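Local coordinates for cytochrome P450 monooxygenase (Rhodococcus sp. ECU0066, PDB 6KBH), which is a self-sufficient cytochrome P450 carrying heme, FMN and a [2Fe-2S] cluster on one chain, and probably catalyses monooxygenation with electrons relayed through these centres, at residues 104-110 with 222-226; 508-514 with 562-568. All coordinates share one frame; numbering follows the deposited sequence.

Contact 1: residues 104-110 with 222-226; sequences TPTSDEA and QVAVA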
loop_
_atom_site.group_PDB
_atom_site.type_symbol
_atom_site.label_atom_id
_atom_site.label_comp_id
_atom_site.label_asym_id
_atom_site.label_seq_id
_atom_site.Cartn_x
_atom_site.Cartn_y
_atom_site.Cartn_z
ATOM N N THR A 104 15.752 29.767 10.368
ATOM C CA THR A 104 16.678 30.846 10.678
ATOM C C THR A 104 18.063 30.516 10.128
ATOM O O THR A 104 18.523 29.372 10.248
ATOM C CB THR A 104 16.764 31.076 12.183
ATOM O OG1 THR A 104 17.179 29.868 12.826
ATOM C CG2 THR A 104 15.405 31.503 12.735
ATOM N N PRO A 105 18.735 31.489 9.519
ATOM C CA PRO A 105 19.994 31.199 8.825
ATOM C C PRO A 105 21.099 30.785 9.786
ATOM O O PRO A 105 21.098 31.119 10.973
ATOM C CB PRO A 105 20.337 32.525 8.131
ATOM C CG PRO A 105 19.047 33.302 8.114
ATOM C CD PRO A 105 18.328 32.895 9.361
ATOM N N THR A 106 22.054 30.036 9.240
ATOM C CA THR A 106 23.195 29.572 10.018
ATOM C C THR A 106 24.133 30.735 10.325
ATOM O O THR A 106 24.497 31.504 9.431
ATOM C CB THR A 106 23.935 28.474 9.253
ATOM O OG1 THR A 106 23.056 27.360 9.040
ATOM C CG2 THR A 106 25.157 28.011 10.023
ATOM N N SER A 107 24.519 30.866 11.592
ATOM C CA SER A 107 25.389 31.959 11.996
ATOM C C SER A 107 26.793 31.773 11.426
ATOM O O SER A 107 27.192 30.678 11.016
ATOM C CB SER A 107 25.452 32.060 13.522
ATOM O OG SER A 107 26.073 30.919 14.087
ATOM N N ASP A 108 27.545 32.879 11.396
ATOM C CA ASP A 108 28.935 32.825 10.948
ATOM C C ASP A 108 29.736 31.830 11.776
ATOM O O ASP A 108 30.575 31.095 11.242
ATOM C CB ASP A 108 29.566 34.215 11.032
ATOM C CG ASP A 108 28.895 35.219 10.121
ATOM O OD1 ASP A 108 28.431 34.822 9.030
ATOM O OD2 ASP A 108 28.831 36.408 10.496
ATOM N N GLU A 109 29.480 31.793 13.085
ATOM C CA GLU A 109 30.150 30.846 13.969
ATOM C C GLU A 109 29.918 29.410 13.518
ATOM O O GLU A 109 30.868 28.634 13.360
ATOM C CB GLU A 109 29.649 31.053 15.398
ATOM C CG GLU A 109 30.523 30.463 16.483
ATOM C CD GLU A 109 30.064 30.880 17.868
ATOM O OE1 GLU A 109 28.993 31.519 17.971
ATOM O OE2 GLU A 109 30.769 30.569 18.851
ATOM N N ALA A 110 28.654 29.040 13.293
ATOM C CA ALA A 110 28.336 27.654 12.967
ATOM C C ALA A 110 28.809 27.272 11.569
ATOM O O ALA A 110 29.143 26.107 11.332
ATOM C CB ALA A 110 26.834 27.413 13.108
ATOM N N GLN A 222 22.787 26.037 17.027
ATOM C CA GLN A 222 23.305 25.998 15.664
ATOM C C GLN A 222 24.707 25.405 15.613
ATOM O O GLN A 222 25.005 24.563 14.759
ATOM C CB GLN A 222 23.301 27.403 15.060
ATOM C CG GLN A 222 21.991 27.814 14.423
ATOM C CD GLN A 222 22.126 29.084 13.612
ATOM O OE1 GLN A 222 23.144 29.768 13.684
ATOM N NE2 GLN A 222 21.098 29.406 12.833
ATOM N N VAL A 223 25.588 25.831 16.525
ATOM C CA VAL A 223 26.965 25.346 16.483
ATOM C C VAL A 223 27.035 23.878 16.900
ATOM O O VAL A 223 27.758 23.085 16.287
ATOM C CB VAL A 223 27.891 26.243 17.333
ATOM C CG1 VAL A 223 27.589 27.711 17.081
ATOM C CG2 VAL A 223 27.798 25.924 18.821
ATOM N N ALA A 224 26.274 23.484 17.927
ATOM C CA ALA A 224 26.321 22.099 18.387
ATOM C C ALA A 224 25.878 21.135 17.296
ATOM O O ALA A 224 26.350 19.994 17.246
ATOM C CB ALA A 224 25.456 21.929 19.633
ATOM N N VAL A 225 24.977 21.576 16.418
ATOM C CA VAL A 225 24.606 20.766 15.263
ATOM C C VAL A 225 25.739 20.757 14.243
ATOM O O VAL A 225 26.148 19.697 13.757
ATOM C CB VAL A 225 23.292 21.282 14.649
ATOM C CG1 VAL A 225 23.056 20.653 13.286
ATOM C CG2 VAL A 225 22.127 20.998 15.586
ATOM N N ALA A 226 26.272 21.940 13.917
ATOM C CA ALA A 226 27.391 22.029 12.984
ATOM C C ALA A 226 28.581 21.203 13.454
ATOM O O ALA A 226 29.347 20.691 12.629
ATOM C CB ALA A 226 27.804 23.489 12.800
#
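Gln222 reaches from the helix 219-242 to the segment 104-110 and meets its backbone with both ends of its amide. CG lies anti to the carbonyl carbon (chi1 -86°), and the chain runs on extended, which sets the amide alongside the backbone of Pro105 to Ser107. NE2 donates to Pro105 O at 2.5 Å; Pro105 O lies near the amide plane of Gln222, whereas NE2 stands above the carbonyl plane of Pro105. The other end, OE1, accepts from Ser107 N at 2.7 Å, and Ser107 OG adds a weak bond to it. Ser107 is the N-cap residue of the helix 108-116, and its OG accepts from Ala110 N at 3.3 Å. Beyond the amide the contact turns apolar: Ala110 CB sits 4.1 Å from Val223 CG1 and as far from Ala226 CB, while the Glu109 side chain lies obliquely across Val223, CG against CG1. By their order in the chain the two helices are consistent with B' and G of the P450 fold, which commonly border the substrate entrance. Held at both ends, the amide of Gln222 has its flip fixed, and its bonds tie the loop before the shorter helix, and its N-cap, to the longer one.

Contact 2: residues 508-514 with 562-568; sequences GSHIDVD and RVRGPRN. With FMN (flavin mononucleotide), chain B.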
loop_
_atom_site.group_PDB
_atom_site.type_symbol
_atom_site.label_atom_id
_atom_site.label_comp_id
_atom_site.label_asym_id
_atom_site.label_seq_id
_atom_site.Cartn_x
_atom_site.Cartn_y
_atom_site.Cartn_z
ATOM N N GLY A 508 -22.303 -16.727 -9.287
ATOM C CA GLY A 508 -21.035 -16.630 -9.971
ATOM C C GLY A 508 -19.960 -15.910 -9.193
ATOM O O GLY A 508 -18.786 -15.975 -9.583
ATOM N N SER A 509 -20.319 -15.231 -8.106
ATOM C CA SER A 509 -19.340 -14.500 -7.315
ATOM C C SER A 509 -18.362 -15.455 -6.640
ATOM O O SER A 509 -18.679 -16.612 -6.348
ATOM C CB SER A 509 -20.029 -13.634 -6.259
ATOM O OG SER A 509 -21.154 -12.961 -6.793
ATOM N N HIS A 510 -17.163 -14.946 -6.388
ATOM C CA HIS A 510 -16.087 -15.688 -5.755
ATOM C C HIS A 510 -15.535 -14.862 -4.603
ATOM O O HIS A 510 -15.974 -13.737 -4.353
ATOM C CB HIS A 510 -14.974 -15.999 -6.759
ATOM C CG HIS A 510 -14.448 -14.783 -7.456
ATOM N ND1 HIS A 510 -14.917 -14.371 -8.684
ATOM C CD2 HIS A 510 -13.509 -13.878 -7.087
ATOM C CE1 HIS A 510 -14.283 -13.272 -9.048
ATOM N NE2 HIS A 510 -13.422 -12.952 -8.098
ATOM N N ILE A 511 -14.552 -15.420 -3.894
ATOM C CA ILE A 511 -13.803 -14.648 -2.911
ATOM C C ILE A 511 -12.332 -15.007 -3.003
ATOM O O ILE A 511 -11.958 -16.098 -3.433
ATOM C CB ILE A 511 -14.250 -14.866 -1.456
ATOM C CG1 ILE A 511 -15.719 -15.180 -1.340
ATOM C CG2 ILE A 511 -14.074 -13.602 -0.675
ATOM C CD1 ILE A 511 -16.014 -15.695 0.023
ATOM N N ASP A 512 -11.498 -14.083 -2.538
ATOM C CA ASP A 512 -10.057 -14.281 -2.471
ATOM C C ASP A 512 -9.681 -14.604 -1.030
ATOM O O ASP A 512 -9.759 -13.741 -0.149
ATOM C CB ASP A 512 -9.315 -13.050 -2.985
ATOM C CG ASP A 512 -9.727 -12.675 -4.395
ATOM O OD1 ASP A 512 -10.864 -13.008 -4.788
ATOM O OD2 ASP A 512 -8.909 -12.068 -5.117
ATOM N N VAL A 513 -9.280 -15.849 -0.796
ATOM C CA VAL A 513 -8.973 -16.359 0.535
ATOM C C VAL A 513 -7.492 -16.706 0.583
ATOM O O VAL A 513 -6.979 -17.388 -0.311
ATOM C CB VAL A 513 -9.844 -17.582 0.877
ATOM C CG1 VAL A 513 -9.853 -18.573 -0.278
ATOM C CG2 VAL A 513 -9.355 -18.240 2.149
ATOM N N ASP A 514 -6.803 -16.233 1.621
ATOM C CA ASP A 514 -5.368 -16.471 1.754
ATOM C C ASP A 514 -5.115 -17.912 2.169
ATOM O O ASP A 514 -5.293 -18.264 3.337
ATOM C CB ASP A 514 -4.766 -15.511 2.775
ATOM C CG ASP A 514 -4.661 -14.103 2.253
ATOM O OD1 ASP A 514 -5.092 -13.861 1.107
ATOM O OD2 ASP A 514 -4.143 -13.239 2.990
ATOM N N ARG A 562 -8.023 -14.820 6.252
ATOM C CA ARG A 562 -8.305 -13.525 5.659
ATOM C C ARG A 562 -8.953 -13.744 4.297
ATOM O O ARG A 562 -8.475 -14.536 3.484
ATOM C CB ARG A 562 -7.028 -12.690 5.515
ATOM C CG ARG A 562 -7.129 -11.631 4.453
ATOM C CD ARG A 562 -6.269 -10.415 4.797
ATOM N NE ARG A 562 -4.939 -10.467 4.190
ATOM C CZ ARG A 562 -4.608 -9.884 3.039
ATOM N NH1 ARG A 562 -5.499 -9.179 2.358
ATOM N NH2 ARG A 562 -3.376 -9.993 2.575
ATOM N N VAL A 563 -10.057 -13.056 4.050
ATOM C CA VAL A 563 -10.910 -13.336 2.906
ATOM C C VAL A 563 -11.473 -12.014 2.422
ATOM O O VAL A 563 -12.123 -11.291 3.189
ATOM C CB VAL A 563 -12.020 -14.327 3.282
ATOM C CG1 VAL A 563 -12.682 -13.953 4.587
ATOM C CG2 VAL A 563 -13.035 -14.433 2.192
ATOM N N ARG A 564 -11.209 -11.690 1.162
ATOM C CA ARG A 564 -11.436 -10.354 0.621
ATOM C C ARG A 564 -12.677 -10.364 -0.255
ATOM O O ARG A 564 -12.754 -11.146 -1.207
ATOM C CB ARG A 564 -10.211 -9.892 -0.164
ATOM C CG ARG A 564 -8.965 -9.873 0.701
ATOM C CD ARG A 564 -7.899 -8.929 0.184
ATOM N NE ARG A 564 -7.190 -9.453 -0.979
ATOM C CZ ARG A 564 -6.289 -10.430 -0.932
ATOM N NH1 ARG A 564 -5.992 -11.019 0.219
ATOM N NH2 ARG A 564 -5.693 -10.826 -2.046
ATOM N N GLY A 565 -13.596 -9.435 0.028
ATOM C CA GLY A 565 -14.996 -9.528 -0.322
ATOM C C GLY A 565 -15.338 -9.979 -1.728
ATOM O O GLY A 565 -14.524 -9.928 -2.656
ATOM N N PRO A 566 -16.580 -10.423 -1.896
ATOM C CA PRO A 566 -17.017 -10.969 -3.186
ATOM C C PRO A 566 -16.839 -9.989 -4.334
ATOM O O PRO A 566 -17.278 -8.838 -4.272
ATOM C CB PRO A 566 -18.499 -11.279 -2.946
ATOM C CG PRO A 566 -18.614 -11.468 -1.469
ATOM C CD PRO A 566 -17.638 -10.497 -0.875
ATOM N N ARG A 567 -16.164 -10.448 -5.380
ATOM C CA ARG A 567 -16.296 -9.895 -6.719
ATOM C C ARG A 567 -16.890 -10.958 -7.634
ATOM O O ARG A 567 -17.010 -12.129 -7.266
ATOM C CB ARG A 567 -14.953 -9.408 -7.271
ATOM C CG ARG A 567 -13.951 -8.955 -6.239
ATOM C CD ARG A 567 -12.856 -8.159 -6.923
ATOM N NE ARG A 567 -11.804 -9.025 -7.447
ATOM C CZ ARG A 567 -10.825 -9.539 -6.711
ATOM N NH1 ARG A 567 -10.754 -9.271 -5.415
ATOM N NH2 ARG A 567 -9.913 -10.319 -7.274
ATOM N N ASN A 568 -17.249 -10.543 -8.845
ATOM C CA ASN A 568 -17.929 -11.439 -9.772
ATOM C C ASN A 568 -17.583 -11.037 -11.197
ATOM O O ASN A 568 -17.913 -9.927 -11.625
ATOM C CB ASN A 568 -19.445 -11.396 -9.546
ATOM C CG ASN A 568 -20.186 -12.505 -10.273
ATOM O OD1 ASN A 568 -19.600 -13.263 -11.045
ATOM N ND2 ASN A 568 -21.488 -12.601 -10.026
HETATM N N1 FMN B . -10.097 -19.545 -9.850
HETATM C C2 FMN B . -10.468 -18.340 -10.308
HETATM O O2 FMN B . -9.610 -17.624 -10.919
HETATM N N3 FMN B . -11.708 -17.860 -10.144
HETATM C C4 FMN B . -12.619 -18.614 -9.498
HETATM O O4 FMN B . -13.881 -18.153 -9.319
HETATM C C4A FMN B . -12.264 -19.872 -9.013
HETATM N N5 FMN B . -13.182 -20.612 -8.371
HETATM C C5A FMN B . -12.826 -21.815 -7.906
HETATM C C6 FMN B . -13.794 -22.554 -7.251
HETATM C C7 FMN B . -13.485 -23.798 -6.755
HETATM C C7M FMN B . -14.660 -24.510 -6.039
HETATM C C8 FMN B . -12.200 -24.333 -6.910
HETATM C C8M FMN B . -11.812 -25.697 -6.375
HETATM C C9 FMN B . -11.232 -23.595 -7.583
HETATM C C9A FMN B . -11.533 -22.322 -8.077
HETATM N N10 FMN B . -10.613 -21.577 -8.729
HETATM C C10 FMN B . -10.969 -20.348 -9.197
HETATM C "C1'" FMN B . -9.204 -22.045 -8.917
HETATM C "C2'" FMN B . -8.330 -21.716 -7.733
HETATM O "O2'" FMN B . -8.099 -20.377 -7.569
HETATM C "C3'" FMN B . -7.002 -22.422 -7.827
HETATM O "O3'" FMN B . -6.299 -22.154 -9.011
HETATM C "C4'" FMN B . -7.169 -23.945 -7.638
HETATM O "O4'" FMN B . -7.968 -24.419 -6.621
HETATM C "C5'" FMN B . -5.807 -24.632 -7.321
HETATM O "O5'" FMN B . -4.916 -23.953 -6.402
HETATM P P FMN B . -3.412 -24.400 -6.355
HETATM O O1P FMN B . -2.557 -23.275 -5.831
HETATM O O2P FMN B . -3.230 -25.576 -5.449
HETATM O O3P FMN B . -3.006 -24.770 -7.748
#
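His510 pairs with Arg567, Asp512 with Arg564 and Val513 with Val563 in two antiparallel strands 164° apart in direction, and a beta bulge between the first two pairs shifts the register by one. His510 N donates to Arg567 O at 3.0 Å, and Arg564 N to Asp512 O at 2.8 Å. His510 CG lies between its backbone N and carbonyl carbon (chi1 55°), which brings the ring over the strand partner: the same Arg567 O lies over the ring centre, 3.3 Å from its plane. His510 NE2 in turn covers one face of the Arg567 guanidinium, the two planes nearly perpendicular. Asp512 meets that guanidinium near its edge, OD2 accepting from NH2 on its syn side, somewhat out of the carboxylate plane, at 3.0 Å; Arg567 NH2 also donates to Cys740 O, beside the [2Fe-2S] cluster. These strands belong to the antiparallel barrel of the ferredoxin-reductase type, where His510 lines the flavin pocket, its CB 3.5 Å from FMN O4. With an alanine here CB would remain beside the flavin, but Arg567 O and one face of the Arg567 guanidinium would probably lose the ring that covers them. Farther along, Asp514 divides its carboxylate between two arginines. OD1 accepts from Arg564 NH1 at 3.1 Å near the guanidinium edge, while OD2 lies over the face of the Arg562 guanidinium, 3.1 Å from NE, an attraction of charges alone. Arg564 NH2 has a second anion in Asp734, a residue of the [2Fe-2S] cluster's pocket.

In the fold
The two contacts share no elements and lie on opposite sides of the chain's centre, their own centres about 59 Å apart. Contact 1 is peripheral, its centre some 40 Å from that of the chain and away from the annotated sites; it joins a loop and a helix start to another helix in the P450 part. Contact 2 is more central and more buried, and its strands carry His510 to the FMN pocket and the Arg567 side chain to about 6 Å from the [2Fe-2S] cluster. One neutral amide and a few small apolar groups suffice at the periphery, whereas the barrel combines antiparallel pairing, broken by a bulge, with arginine-carboxylate pairs, of which Arg567 and Arg564 also bond to residues of the cluster's pocket.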